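Local coordinates for protein VP5 (Halorubrum pleomorphic virus 6, PDB 6QGL) that is an envelope protein of a prokaryotic pleomorphic virus and probably drives fusion of the viral membrane with that of its archaeal host, at residues A[369-374]-A[410-415]; A[390-395]-A[416-421]; A[114-119]-A[234-239]; A[118-123]-A[179-184]; A[198-203]-A[213-218]. All blocks are in the same frame, centred on the assembly; numbering follows the deposited sequence.

Interaction 1 of 5, residues A[369-374]-A[410-415]; sequences GGTITI and SYDASG
Ile372 and Tyr411 are a hydrogen-bonded antiparallel pair: Ile372 N gives to Tyr411 O at 2.9 Å, and Tyr411 N returns a bond to Ile372 O at 3.0 Å. The Ile372 side chain can be followed outward from there. Its CB stands 4.1 Å from Tyr411 O, beside the strand partner. CG2 lies anti to the backbone N, while CG1 is beside that nitrogen (chi1 -57°) and, with chi2 near trans, carries CD1 away from the backbone to rest 3.8 Å from Ala413 CB. A branched apolar chain suits this site, since Ile363, Trp401, Val386 and Val394 also pack around it. The pairing joins the edge strand 371-374 to the middle strand of a small three-stranded antiparallel sheet. Thr371, Thr373, Ser410 and Asp412 occupy the other face, where the CG2 methyl of Thr371 touches Ser410 CB. Next along, Ala413 N bonds to Gly370 O at 2.7 Å, approaching from above the carbonyl plane. Gly370 has a positive phi (82°), which glycine tolerates readily, and Ser414 OG sits 3.6 Å from its CA, on the side a side chain would need. Ser414 is itself held by Asp412 OD1: the bond from Ser414 N makes an Asx turn, and Ser414 OG adds a second donor at 2.7 Å. The phenol of Tyr411 reaches past the pair to bond through OH to Asp416.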
# COMPACT_ATOMS: atom_id res chain seq x y z
N GLY A 369 -30.75 4.90 30.81
CA GLY A 369 -31.06 3.47 30.92
C GLY A 369 -29.95 2.55 30.44
O GLY A 369 -30.22 1.55 29.77
N GLY A 370 -28.71 2.94 30.74
CA GLY A 370 -27.50 2.22 30.34
C GLY A 370 -27.01 2.49 28.94
O GLY A 370 -25.97 1.96 28.54
N THR A 371 -27.73 3.32 28.16
CA THR A 371 -27.34 3.60 26.77
C THR A 371 -26.38 4.80 26.68
O THR A 371 -26.68 5.88 27.17
CB THR A 371 -28.58 3.74 25.86
OG1 THR A 371 -29.54 2.75 26.22
CG2 THR A 371 -28.24 3.60 24.38
N ILE A 372 -25.23 4.57 26.03
CA ILE A 372 -24.17 5.57 25.77
C ILE A 372 -24.26 5.94 24.28
O ILE A 372 -24.28 5.05 23.44
CB ILE A 372 -22.77 5.00 26.14
CG1 ILE A 372 -22.70 4.53 27.61
CG2 ILE A 372 -21.65 6.00 25.82
CD1 ILE A 372 -21.64 3.49 27.88
N THR A 373 -24.30 7.25 23.97
CA THR A 373 -24.38 7.72 22.58
C THR A 373 -23.17 8.56 22.20
O THR A 373 -22.75 9.43 22.97
CB THR A 373 -25.72 8.44 22.31
OG1 THR A 373 -26.80 7.71 22.91
CG2 THR A 373 -26.01 8.62 20.83
N ILE A 374 -22.60 8.29 21.01
CA ILE A 374 -21.45 9.00 20.44
C ILE A 374 -21.91 9.75 19.17
O ILE A 374 -22.83 9.28 18.49
CB ILE A 374 -20.22 8.07 20.22
CG1 ILE A 374 -20.53 6.90 19.26
CG2 ILE A 374 -19.69 7.57 21.58
CD1 ILE A 374 -19.33 6.12 18.73
N SER A 410 -24.96 4.24 19.19
CA SER A 410 -25.25 3.93 20.59
C SER A 410 -24.92 2.49 20.99
O SER A 410 -24.89 1.59 20.14
CB SER A 410 -26.70 4.27 20.94
OG SER A 410 -27.61 3.25 20.56
N TYR A 411 -24.67 2.27 22.30
CA TYR A 411 -24.37 0.98 22.91
C TYR A 411 -25.09 0.88 24.26
O TYR A 411 -25.12 1.86 25.01
CB TYR A 411 -22.85 0.76 23.07
CG TYR A 411 -22.48 -0.49 23.85
CD1 TYR A 411 -22.50 -1.75 23.24
CD2 TYR A 411 -22.13 -0.43 25.20
CE1 TYR A 411 -22.20 -2.90 23.96
CE2 TYR A 411 -21.82 -1.57 25.92
CZ TYR A 411 -21.85 -2.81 25.30
OH TYR A 411 -21.55 -3.94 26.01
N ASP A 412 -25.65 -0.30 24.58
CA ASP A 412 -26.37 -0.58 25.83
C ASP A 412 -25.43 -1.25 26.84
O ASP A 412 -25.13 -2.44 26.74
CB ASP A 412 -27.60 -1.46 25.55
CG ASP A 412 -28.66 -1.49 26.64
OD1 ASP A 412 -28.30 -1.27 27.82
OD2 ASP A 412 -29.83 -1.75 26.32
N ALA A 413 -24.95 -0.46 27.81
CA ALA A 413 -24.02 -0.90 28.84
C ALA A 413 -24.70 -1.27 30.17
O ALA A 413 -24.06 -1.19 31.22
CB ALA A 413 -22.95 0.17 29.06
N SER A 414 -25.97 -1.71 30.11
CA SER A 414 -26.75 -2.12 31.29
C SER A 414 -26.18 -3.34 32.02
O SER A 414 -26.41 -3.50 33.22
CB SER A 414 -28.21 -2.36 30.92
OG SER A 414 -28.81 -1.16 30.49
N GLY A 415 -25.46 -4.19 31.28
CA GLY A 415 -24.83 -5.39 31.82
C GLY A 415 -23.40 -5.17 32.28
O GLY A 415 -22.86 -5.97 33.05

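Interaction 2 of 5, residues A[390-395]-A[416-421]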
# COMPACT_ATOMS: atom_id res chain seq x y z
N GLU A 390 -19.56 8.16 38.02
CA GLU A 390 -19.50 7.25 39.18
C GLU A 390 -18.18 6.45 39.22
O GLU A 390 -18.08 5.49 39.99
CB GLU A 390 -20.71 6.30 39.18
CG GLU A 390 -22.04 6.99 39.48
CD GLU A 390 -22.14 7.67 40.83
OE1 GLU A 390 -21.73 7.06 41.84
OE2 GLU A 390 -22.64 8.82 40.87
N SER A 391 -17.18 6.87 38.42
CA SER A 391 -15.84 6.28 38.29
C SER A 391 -15.86 4.80 37.84
O SER A 391 -15.06 3.99 38.31
CB SER A 391 -15.01 6.47 39.56
OG SER A 391 -14.53 7.81 39.63
N GLU A 392 -16.77 4.48 36.90
CA GLU A 392 -16.89 3.16 36.30
C GLU A 392 -16.48 3.28 34.85
O GLU A 392 -16.75 4.30 34.22
CB GLU A 392 -18.34 2.65 36.36
CG GLU A 392 -18.73 2.07 37.70
CD GLU A 392 -20.05 1.33 37.62
OE1 GLU A 392 -20.04 0.13 37.26
OE2 GLU A 392 -21.10 1.97 37.88
N THR A 393 -15.82 2.25 34.31
CA THR A 393 -15.35 2.27 32.93
C THR A 393 -15.89 1.06 32.16
O THR A 393 -16.04 -0.02 32.73
CB THR A 393 -13.81 2.42 32.88
OG1 THR A 393 -13.42 3.51 33.70
CG2 THR A 393 -13.28 2.65 31.46
N VAL A 394 -16.21 1.28 30.88
CA VAL A 394 -16.70 0.25 29.97
C VAL A 394 -15.92 0.38 28.66
O VAL A 394 -15.78 1.48 28.13
CB VAL A 394 -18.25 0.26 29.78
CG1 VAL A 394 -18.77 1.62 29.31
CG2 VAL A 394 -18.71 -0.86 28.85
N SER A 395 -15.36 -0.74 28.17
CA SER A 395 -14.62 -0.76 26.91
C SER A 395 -15.56 -1.28 25.83
O SER A 395 -16.08 -2.39 25.94
CB SER A 395 -13.36 -1.61 27.01
OG SER A 395 -12.58 -1.49 25.83
N ASP A 416 -22.80 -4.05 31.84
CA ASP A 416 -21.42 -3.66 32.14
C ASP A 416 -21.30 -2.68 33.32
O ASP A 416 -20.33 -2.77 34.08
CB ASP A 416 -20.76 -3.06 30.89
CG ASP A 416 -20.92 -3.90 29.63
OD1 ASP A 416 -20.35 -5.00 29.58
OD2 ASP A 416 -21.61 -3.43 28.70
N LEU A 417 -22.26 -1.74 33.47
CA LEU A 417 -22.24 -0.72 34.53
C LEU A 417 -23.10 -1.09 35.73
O LEU A 417 -24.14 -1.73 35.56
CB LEU A 417 -22.69 0.65 33.99
CG LEU A 417 -21.88 1.29 32.86
CD1 LEU A 417 -22.67 2.40 32.20
CD2 LEU A 417 -20.54 1.82 33.35
N GLU A 418 -22.69 -0.65 36.94
CA GLU A 418 -23.43 -0.85 38.18
C GLU A 418 -24.54 0.20 38.26
O GLU A 418 -25.65 -0.11 38.71
CB GLU A 418 -22.52 -0.76 39.41
CG GLU A 418 -21.73 -2.03 39.69
CD GLU A 418 -21.02 -2.12 41.03
OE1 GLU A 418 -21.29 -1.27 41.91
OE2 GLU A 418 -20.20 -3.05 41.20
N THR A 419 -24.23 1.44 37.84
CA THR A 419 -25.20 2.54 37.79
C THR A 419 -25.42 2.84 36.32
O THR A 419 -24.50 3.29 35.63
CB THR A 419 -24.79 3.75 38.66
OG1 THR A 419 -23.78 4.51 37.99
CG2 THR A 419 -24.30 3.36 40.04
N THR A 420 -26.62 2.49 35.83
CA THR A 420 -27.03 2.65 34.43
C THR A 420 -27.37 4.10 34.11
O THR A 420 -27.08 4.56 33.01
CB THR A 420 -28.20 1.71 34.11
OG1 THR A 420 -29.21 1.90 35.09
CG2 THR A 420 -27.77 0.26 34.08
N ILE A 421 -27.99 4.82 35.06
CA ILE A 421 -28.36 6.23 34.88
C ILE A 421 -27.25 7.08 35.50
O ILE A 421 -27.15 7.17 36.73
CB ILE A 421 -29.77 6.54 35.45
CG1 ILE A 421 -30.82 5.58 34.84
CG2 ILE A 421 -30.15 8.01 35.21
CD1 ILE A 421 -32.12 5.48 35.57
O HOH W 1 -21.66 4.10 36.13
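Glu390 begins the contact with its aliphatic part: CG lies 3.4 Å from Thr419 OG1, the two side chains crossing at about a right angle. Two residues on, Glu392 provides the polar part of the contact. Its CG is anti to the carbonyl carbon (chi1 -80°) and the chain then runs extended, so the carboxylate crosses to the loop 416-421 and faces its backbone. There OE1 accepts from Glu418 N at 2.8 Å and OE2 from Thr419 N at 3.2 Å, each through the syn lone pair, so that two successive amides are gripped side by side. A water closes the arrangement, donating to Glu392 OE2 and accepting from Thr419 OG1, both at 2.8 Å. Glutamate is well fitted here: it is long enough to reach a loop that runs beside it without strand pairing, and it has two oxygens for two N-H groups. Its CB meanwhile packs on Leu417 CD2 at 3.8 Å. Val394, now in strand 393-397, faces the loop again after Thr393, which points away. Its CG2 touches the CB of Asp416, whose carboxylate has Tyr411 as its partner, at 3.6 Å, and its CG1 is turned to Leu417, while the strand itself pairs with 382-388. Two amide donors and a water around one carboxylate probably favour the charged form of Glu392, although the Glu418 carboxylate, its OE1 5.0 Å from Glu392 OE1, would work weakly against it.

Interaction 3 of 5, residues A[114-119]-A[234-239]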
# COMPACT_ATOMS: atom_id res chain seq x y z
N THR A 114 9.23 -10.53 -12.49
CA THR A 114 8.68 -10.66 -11.15
C THR A 114 7.82 -9.44 -10.78
O THR A 114 6.66 -9.63 -10.40
CB THR A 114 9.81 -10.95 -10.15
OG1 THR A 114 10.49 -12.12 -10.57
CG2 THR A 114 9.31 -11.14 -8.72
N VAL A 115 8.37 -8.22 -10.94
CA VAL A 115 7.70 -6.95 -10.63
C VAL A 115 6.44 -6.78 -11.48
O VAL A 115 5.37 -6.51 -10.93
CB VAL A 115 8.69 -5.74 -10.73
CG1 VAL A 115 7.97 -4.41 -10.54
CG2 VAL A 115 9.83 -5.87 -9.73
N ARG A 116 6.56 -6.98 -12.81
CA ARG A 116 5.43 -6.86 -13.74
C ARG A 116 4.35 -7.90 -13.48
O ARG A 116 3.18 -7.53 -13.40
CB ARG A 116 5.88 -6.91 -15.20
CG ARG A 116 6.55 -5.63 -15.64
CD ARG A 116 6.49 -5.48 -17.14
NE ARG A 116 7.39 -4.42 -17.57
CZ ARG A 116 7.04 -3.14 -17.72
NH1 ARG A 116 5.79 -2.76 -17.50
NH2 ARG A 116 7.94 -2.25 -18.09
N THR A 117 4.74 -9.19 -13.32
CA THR A 117 3.82 -10.29 -13.05
C THR A 117 3.01 -10.00 -11.78
O THR A 117 1.79 -10.14 -11.83
CB THR A 117 4.54 -11.66 -13.02
OG1 THR A 117 5.14 -11.89 -14.29
CG2 THR A 117 3.62 -12.82 -12.70
N ASN A 118 3.67 -9.53 -10.70
CA ASN A 118 2.99 -9.19 -9.44
C ASN A 118 1.97 -8.08 -9.63
O ASN A 118 0.85 -8.18 -9.14
CB ASN A 118 4.00 -8.79 -8.36
CG ASN A 118 4.87 -9.91 -7.87
OD1 ASN A 118 4.62 -11.10 -8.09
ND2 ASN A 118 5.93 -9.53 -7.20
N PHE A 119 2.36 -7.03 -10.38
CA PHE A 119 1.53 -5.87 -10.68
C PHE A 119 0.30 -6.28 -11.51
O PHE A 119 -0.82 -5.96 -11.11
CB PHE A 119 2.36 -4.79 -11.39
CG PHE A 119 1.60 -3.55 -11.78
CD1 PHE A 119 1.16 -2.65 -10.82
CD2 PHE A 119 1.34 -3.27 -13.12
CE1 PHE A 119 0.44 -1.50 -11.19
CE2 PHE A 119 0.64 -2.12 -13.49
CZ PHE A 119 0.20 -1.24 -12.52
N ALA A 234 -0.39 5.08 -14.17
CA ALA A 234 0.68 5.89 -13.58
C ALA A 234 1.84 4.99 -13.14
O ALA A 234 2.98 5.27 -13.49
CB ALA A 234 0.14 6.68 -12.39
N VAL A 235 1.52 3.88 -12.45
CA VAL A 235 2.49 2.89 -11.98
C VAL A 235 3.11 2.17 -13.19
O VAL A 235 4.32 1.94 -13.22
CB VAL A 235 1.88 1.90 -10.95
CG1 VAL A 235 2.95 1.00 -10.33
CG2 VAL A 235 1.11 2.64 -9.86
N GLU A 236 2.27 1.84 -14.20
CA GLU A 236 2.68 1.17 -15.43
C GLU A 236 3.74 1.99 -16.19
O GLU A 236 4.81 1.46 -16.48
CB GLU A 236 1.46 0.87 -16.32
CG GLU A 236 1.79 0.47 -17.76
CD GLU A 236 2.51 -0.85 -17.98
OE1 GLU A 236 2.37 -1.76 -17.13
OE2 GLU A 236 3.20 -0.98 -19.02
N THR A 237 3.43 3.27 -16.48
CA THR A 237 4.33 4.19 -17.21
C THR A 237 5.62 4.45 -16.44
O THR A 237 6.67 4.59 -17.07
CB THR A 237 3.61 5.48 -17.62
OG1 THR A 237 3.04 6.09 -16.46
CG2 THR A 237 2.54 5.24 -18.67
N GLU A 238 5.55 4.49 -15.10
CA GLU A 238 6.71 4.68 -14.23
C GLU A 238 7.59 3.44 -14.23
O GLU A 238 8.82 3.56 -14.25
CB GLU A 238 6.26 5.02 -12.80
CG GLU A 238 5.93 6.49 -12.59
CD GLU A 238 4.94 6.79 -11.48
OE1 GLU A 238 4.99 6.10 -10.43
OE2 GLU A 238 4.11 7.71 -11.65
N MET A 239 6.96 2.24 -14.25
CA MET A 239 7.64 0.94 -14.31
C MET A 239 8.43 0.84 -15.61
O MET A 239 9.58 0.41 -15.58
CB MET A 239 6.60 -0.18 -14.23
CG MET A 239 7.07 -1.41 -13.51
SD MET A 239 5.67 -2.53 -13.19
CE MET A 239 5.09 -1.88 -11.68
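Arg116 NH1 faces both oxygens of Glu236, at 3.5 Å from OE2 in a long salt bridge and 3.6 Å from OE1, which stands at the guanidinium edge; the two planar groups are turned 45° apart. Tyr120 OH bonds to this same NH1 and to Glu236 OE1. Arginine suits so acidic a surrounding, because NE and NH2 have Glu112 and Asp240 as further salt-bridge partners, and one guanidinium is shared by three acidic groups. Next to this polar group Met239 lies between the two helices. Its CG covers one guanidinium face, its SD touches Val115 CG1 at 4.0 Å, and the bend at chi3 (-87°) turns CE over the Phe119 ring, 4.3 Å from the centroid, as a CH-pi contact. The sulfur stands obliquely to that ring in a Met-aromatic pair. On the CE1 side of the Phe119 ring, Val235 CG1 approaches CE1 obliquely at 3.6 Å. Flexible methionine and flat phenylalanine bridge a wide spacing, 11.9 Å between the axes of the two short helical segments. The segments of helices 97-140 and 229-257 run nearly antiparallel, and helix 97-140, through Tyr120 and Trp123 just beyond, also meets strand 180-189.

Interaction 4 of 5, residues A[118-123]-A[179-184]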
# COMPACT_ATOMS: atom_id res chain seq x y z
N ASN A 118 3.67 -9.53 -10.70
CA ASN A 118 2.99 -9.19 -9.44
C ASN A 118 1.97 -8.08 -9.63
O ASN A 118 0.85 -8.18 -9.14
CB ASN A 118 4.00 -8.79 -8.36
CG ASN A 118 4.87 -9.91 -7.87
OD1 ASN A 118 4.62 -11.10 -8.09
ND2 ASN A 118 5.93 -9.53 -7.20
N PHE A 119 2.36 -7.03 -10.38
CA PHE A 119 1.53 -5.87 -10.68
C PHE A 119 0.30 -6.28 -11.51
O PHE A 119 -0.82 -5.96 -11.11
CB PHE A 119 2.36 -4.79 -11.39
CG PHE A 119 1.60 -3.55 -11.78
CD1 PHE A 119 1.16 -2.65 -10.82
CD2 PHE A 119 1.34 -3.27 -13.12
CE1 PHE A 119 0.44 -1.50 -11.19
CE2 PHE A 119 0.64 -2.12 -13.49
CZ PHE A 119 0.20 -1.24 -12.52
N TYR A 120 0.50 -7.02 -12.62
CA TYR A 120 -0.61 -7.48 -13.47
C TYR A 120 -1.48 -8.53 -12.79
O TYR A 120 -2.68 -8.57 -13.07
CB TYR A 120 -0.12 -7.98 -14.84
CG TYR A 120 0.70 -6.99 -15.63
CD1 TYR A 120 0.35 -5.64 -15.69
CD2 TYR A 120 1.80 -7.41 -16.37
CE1 TYR A 120 1.11 -4.73 -16.42
CE2 TYR A 120 2.56 -6.51 -17.10
CZ TYR A 120 2.21 -5.17 -17.13
OH TYR A 120 2.96 -4.28 -17.85
N LYS A 121 -0.89 -9.35 -11.90
CA LYS A 121 -1.62 -10.37 -11.14
C LYS A 121 -2.67 -9.71 -10.23
O LYS A 121 -3.79 -10.21 -10.17
CB LYS A 121 -0.67 -11.25 -10.31
CG LYS A 121 -0.44 -12.63 -10.91
CD LYS A 121 0.82 -13.32 -10.37
CE LYS A 121 0.69 -13.91 -8.98
NZ LYS A 121 2.03 -14.26 -8.42
N SER A 122 -2.31 -8.58 -9.57
CA SER A 122 -3.23 -7.86 -8.68
C SER A 122 -4.36 -7.16 -9.46
O SER A 122 -5.47 -7.07 -8.93
CB SER A 122 -2.48 -6.88 -7.77
OG SER A 122 -2.15 -5.67 -8.42
N TRP A 123 -4.09 -6.71 -10.71
CA TRP A 123 -5.10 -6.11 -11.58
C TRP A 123 -6.09 -7.21 -11.96
O TRP A 123 -7.30 -7.01 -11.81
CB TRP A 123 -4.47 -5.50 -12.85
CG TRP A 123 -5.46 -5.25 -13.95
CD1 TRP A 123 -5.71 -6.04 -15.03
CD2 TRP A 123 -6.40 -4.17 -14.03
NE1 TRP A 123 -6.72 -5.52 -15.79
CE2 TRP A 123 -7.15 -4.35 -15.22
CE3 TRP A 123 -6.66 -3.04 -13.23
CZ2 TRP A 123 -8.15 -3.46 -15.61
CZ3 TRP A 123 -7.64 -2.15 -13.63
CH2 TRP A 123 -8.39 -2.37 -14.80
N THR A 179 8.93 -15.45 -21.68
CA THR A 179 7.64 -16.07 -21.39
C THR A 179 6.48 -15.12 -21.69
O THR A 179 6.68 -13.91 -21.79
CB THR A 179 7.57 -16.57 -19.92
OG1 THR A 179 7.58 -15.46 -19.03
CG2 THR A 179 8.67 -17.57 -19.57
N ASN A 180 5.26 -15.68 -21.81
CA ASN A 180 4.04 -14.90 -22.04
C ASN A 180 3.18 -14.90 -20.79
O ASN A 180 3.06 -15.93 -20.12
CB ASN A 180 3.24 -15.47 -23.22
CG ASN A 180 3.92 -15.41 -24.57
OD1 ASN A 180 3.73 -16.30 -25.40
ND2 ASN A 180 4.71 -14.38 -24.84
N PHE A 181 2.57 -13.74 -20.48
CA PHE A 181 1.67 -13.59 -19.35
C PHE A 181 0.30 -13.15 -19.85
O PHE A 181 0.21 -12.27 -20.72
CB PHE A 181 2.22 -12.60 -18.31
CG PHE A 181 1.36 -12.45 -17.07
CD1 PHE A 181 1.44 -13.38 -16.03
CD2 PHE A 181 0.47 -11.40 -16.94
CE1 PHE A 181 0.64 -13.25 -14.90
CE2 PHE A 181 -0.34 -11.28 -15.81
CZ PHE A 181 -0.24 -12.20 -14.79
N THR A 182 -0.77 -13.74 -19.31
CA THR A 182 -2.13 -13.39 -19.68
C THR A 182 -2.64 -12.27 -18.77
O THR A 182 -2.96 -12.50 -17.60
CB THR A 182 -3.05 -14.62 -19.73
OG1 THR A 182 -2.52 -15.57 -20.66
CG2 THR A 182 -4.47 -14.27 -20.13
N LEU A 183 -2.70 -11.05 -19.33
CA LEU A 183 -3.25 -9.87 -18.67
C LEU A 183 -4.72 -9.81 -19.07
O LEU A 183 -5.05 -10.03 -20.24
CB LEU A 183 -2.50 -8.60 -19.13
CG LEU A 183 -3.07 -7.23 -18.71
CD1 LEU A 183 -2.80 -6.94 -17.24
CD2 LEU A 183 -2.50 -6.12 -19.56
N LEU A 184 -5.61 -9.56 -18.10
CA LEU A 184 -7.03 -9.49 -18.40
C LEU A 184 -7.43 -8.07 -18.75
O LEU A 184 -7.20 -7.15 -17.97
CB LEU A 184 -7.90 -10.04 -17.25
CG LEU A 184 -7.68 -11.51 -16.84
CD1 LEU A 184 -8.46 -11.84 -15.59
CD2 LEU A 184 -8.06 -12.47 -17.96
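The indole of Trp123 meets the strand with its edge: NE1 gives a bond to Leu184 O at 2.8 Å, the oxygen lying only 1° out of the ring plane. The nitrogen lies nearly on the extension of the C=O bond, the hydrogen bond itself being somewhat bent. Edge-to-face contact with Trp232 of helix 229-257 steadies the same indole. The Phe181 ring likewise has a neighbour at its edge, Lys121 CG, 3.9 Å from CZ, while Tyr120 CB approaches it obliquely, 3.4 Å from CE2. Phe181 has CG anti to its backbone N (chi1 -177°), which sends the ring straight off the strand at the helix. The phenol ring of Tyr120 is met obliquely by Leu183, whose CD1 lies 3.7 Å from Tyr120 CD1 and 3.8 Å from Trp123 CD1, one methyl touching both aromatic side chains. Leucine is long enough to place it there, its CG directed away from the backbone N. The lysine contributes its methylenes, its amine leading away, the hydroxyl of Tyr120 being engaged on the side of helix 229-257. The amide of Asn124 bonds to Thr182 O and Leu184 N, adding a polar fastening. This is helix-on-sheet packing: Phe181 and Leu183 turn to Tyr120, Lys121 and Trp123, the axes of the two short segments cross at 40° and approach to 8.1 Å, and helix 97-140 here packs on strand 180-189 of a four-stranded antiparallel sheet.

Interaction 5 of 5, residues A[198-203]-A[213-218]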
# COMPACT_ATOMS: atom_id res chain seq x y z
N ALA A 198 -28.03 5.90 -25.18
CA ALA A 198 -27.64 5.23 -23.94
C ALA A 198 -26.38 4.38 -24.09
O ALA A 198 -25.76 4.06 -23.07
CB ALA A 198 -28.79 4.37 -23.44
N TYR A 199 -26.00 4.00 -25.34
CA TYR A 199 -24.82 3.18 -25.64
C TYR A 199 -23.61 3.60 -24.82
O TYR A 199 -23.15 4.74 -24.94
CB TYR A 199 -24.49 3.19 -27.15
CG TYR A 199 -23.37 2.25 -27.56
CD1 TYR A 199 -23.56 0.87 -27.54
CD2 TYR A 199 -22.16 2.74 -28.04
CE1 TYR A 199 -22.55 -0.00 -27.96
CE2 TYR A 199 -21.15 1.88 -28.47
CZ TYR A 199 -21.35 0.51 -28.42
OH TYR A 199 -20.35 -0.35 -28.83
N SER A 200 -23.16 2.71 -23.94
CA SER A 200 -22.03 2.93 -23.04
C SER A 200 -21.13 1.70 -23.05
O SER A 200 -21.56 0.60 -22.69
CB SER A 200 -22.53 3.24 -21.63
OG SER A 200 -21.47 3.52 -20.74
N VAL A 201 -19.88 1.88 -23.50
CA VAL A 201 -18.86 0.83 -23.57
C VAL A 201 -17.49 1.36 -23.13
O VAL A 201 -17.11 2.47 -23.49
CB VAL A 201 -18.83 0.10 -24.95
CG1 VAL A 201 -18.46 1.05 -26.09
CG2 VAL A 201 -17.89 -1.11 -24.94
N VAL A 202 -16.79 0.57 -22.30
CA VAL A 202 -15.44 0.86 -21.82
C VAL A 202 -14.59 -0.42 -21.94
O VAL A 202 -15.09 -1.52 -21.70
CB VAL A 202 -15.39 1.53 -20.42
CG1 VAL A 202 -15.61 0.53 -19.28
CG2 VAL A 202 -14.09 2.30 -20.22
N GLU A 203 -13.34 -0.27 -22.37
CA GLU A 203 -12.40 -1.38 -22.50
C GLU A 203 -11.02 -0.85 -22.17
O GLU A 203 -10.54 0.06 -22.86
CB GLU A 203 -12.45 -2.01 -23.90
CG GLU A 203 -11.68 -3.31 -23.99
CD GLU A 203 -11.70 -4.04 -25.32
OE1 GLU A 203 -12.72 -3.95 -26.04
OE2 GLU A 203 -10.70 -4.73 -25.62
N THR A 213 -16.63 4.98 -24.64
CA THR A 213 -17.82 5.61 -25.21
C THR A 213 -18.82 5.85 -24.10
O THR A 213 -19.21 4.89 -23.44
CB THR A 213 -18.42 4.73 -26.32
OG1 THR A 213 -17.38 4.33 -27.23
CG2 THR A 213 -19.55 5.41 -27.08
N ASN A 214 -19.25 7.12 -23.88
CA ASN A 214 -20.20 7.48 -22.82
C ASN A 214 -19.83 6.68 -21.56
O ASN A 214 -20.67 6.04 -20.94
CB ASN A 214 -21.65 7.18 -23.28
CG ASN A 214 -22.74 7.67 -22.35
OD1 ASN A 214 -22.60 8.68 -21.66
ND2 ASN A 214 -23.85 6.95 -22.32
N SER A 215 -18.52 6.68 -21.24
CA SER A 215 -17.95 5.89 -20.16
C SER A 215 -16.87 6.59 -19.36
O SER A 215 -16.24 7.54 -19.82
CB SER A 215 -17.33 4.62 -20.74
OG SER A 215 -18.33 3.71 -21.18
N ASN A 216 -16.64 6.06 -18.15
CA ASN A 216 -15.61 6.44 -17.19
C ASN A 216 -14.76 5.19 -17.03
O ASN A 216 -15.32 4.10 -16.89
CB ASN A 216 -16.23 6.83 -15.84
CG ASN A 216 -17.16 8.01 -15.89
OD1 ASN A 216 -17.18 8.78 -16.86
ND2 ASN A 216 -17.95 8.18 -14.85
N THR A 217 -13.42 5.32 -17.10
CA THR A 217 -12.53 4.15 -16.97
C THR A 217 -12.83 3.46 -15.64
O THR A 217 -13.41 2.38 -15.66
CB THR A 217 -11.08 4.52 -17.20
OG1 THR A 217 -10.70 5.47 -16.22
CG2 THR A 217 -10.82 5.07 -18.59
N TYR A 218 -12.69 4.19 -14.53
CA TYR A 218 -12.99 3.72 -13.17
C TYR A 218 -14.45 3.26 -12.95
O TYR A 218 -15.36 3.71 -13.64
CB TYR A 218 -12.67 4.83 -12.17
CG TYR A 218 -13.42 6.12 -12.42
CD1 TYR A 218 -13.01 7.02 -13.40
CD2 TYR A 218 -14.55 6.44 -11.67
CE1 TYR A 218 -13.71 8.20 -13.64
CE2 TYR A 218 -15.26 7.62 -11.91
CZ TYR A 218 -14.83 8.50 -12.89
OH TYR A 218 -15.52 9.66 -13.12
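Val202 lies along Ser215, with Val202 CB 3.7 Å from Ser215 CB, and its CG2 reaches on to Thr217 CA at 4.1 Å. A branched valine and a small serine can lie against each other here. Next to it Val201 and Thr213 make the hydrogen-bonded antiparallel pair, Thr213 N to Val201 O at 2.8 Å and Val201 N to Thr213 O at 3.1 Å, and Val201 CG1 packs on Thr213 CB. These residues belong to strands 201-204 and 209-213, a beta-hairpin at the edge of the four-stranded antiparallel sheet within this chain. As the second strand ends, Ser215 folds back: its OG gives to Thr213 O at 2.7 Å, which therefore accepts two bonds. Asn214 between them takes a left-handed conformation (phi 41°), which asparagine accepts more easily than most residues. Its carbonyl O receives Ser200 OG at 2.7 Å from 41° above the carbonyl plane; with OG anti to the backbone N (chi1 -177°), the hydroxyl is swung across to it. Asn214 ND2 gives a weak bond to Tyr199 O, its stronger partner being Asp153. On the face shared with Val201, the Thr213 CG2 methyl meets Tyr199 CD2 obliquely at 3.9 Å.

Overall arrangement
The five contacts fall into two groups. Interactions 3, 4 and 5 come first along the chain, in the N-terminal part of the envelope protein. Interactions 3 and 4 both use helix 97-140, share Asn118 and Phe119 and have centres about 10 Å apart. Interaction 5 is nested inside the chain loop that interaction 3 closes and belongs to the same sheet as strand 180-189 of interaction 4, its centre about 23 Å from that contact. Interactions 1 and 2, also about 10 Å apart, have alternating segments in a later all-beta region, their centres some 48 to 56 Å from the others. Interactions 1 and 2 touch each other, as do 3 and 4, but none of the five bridges the two groups.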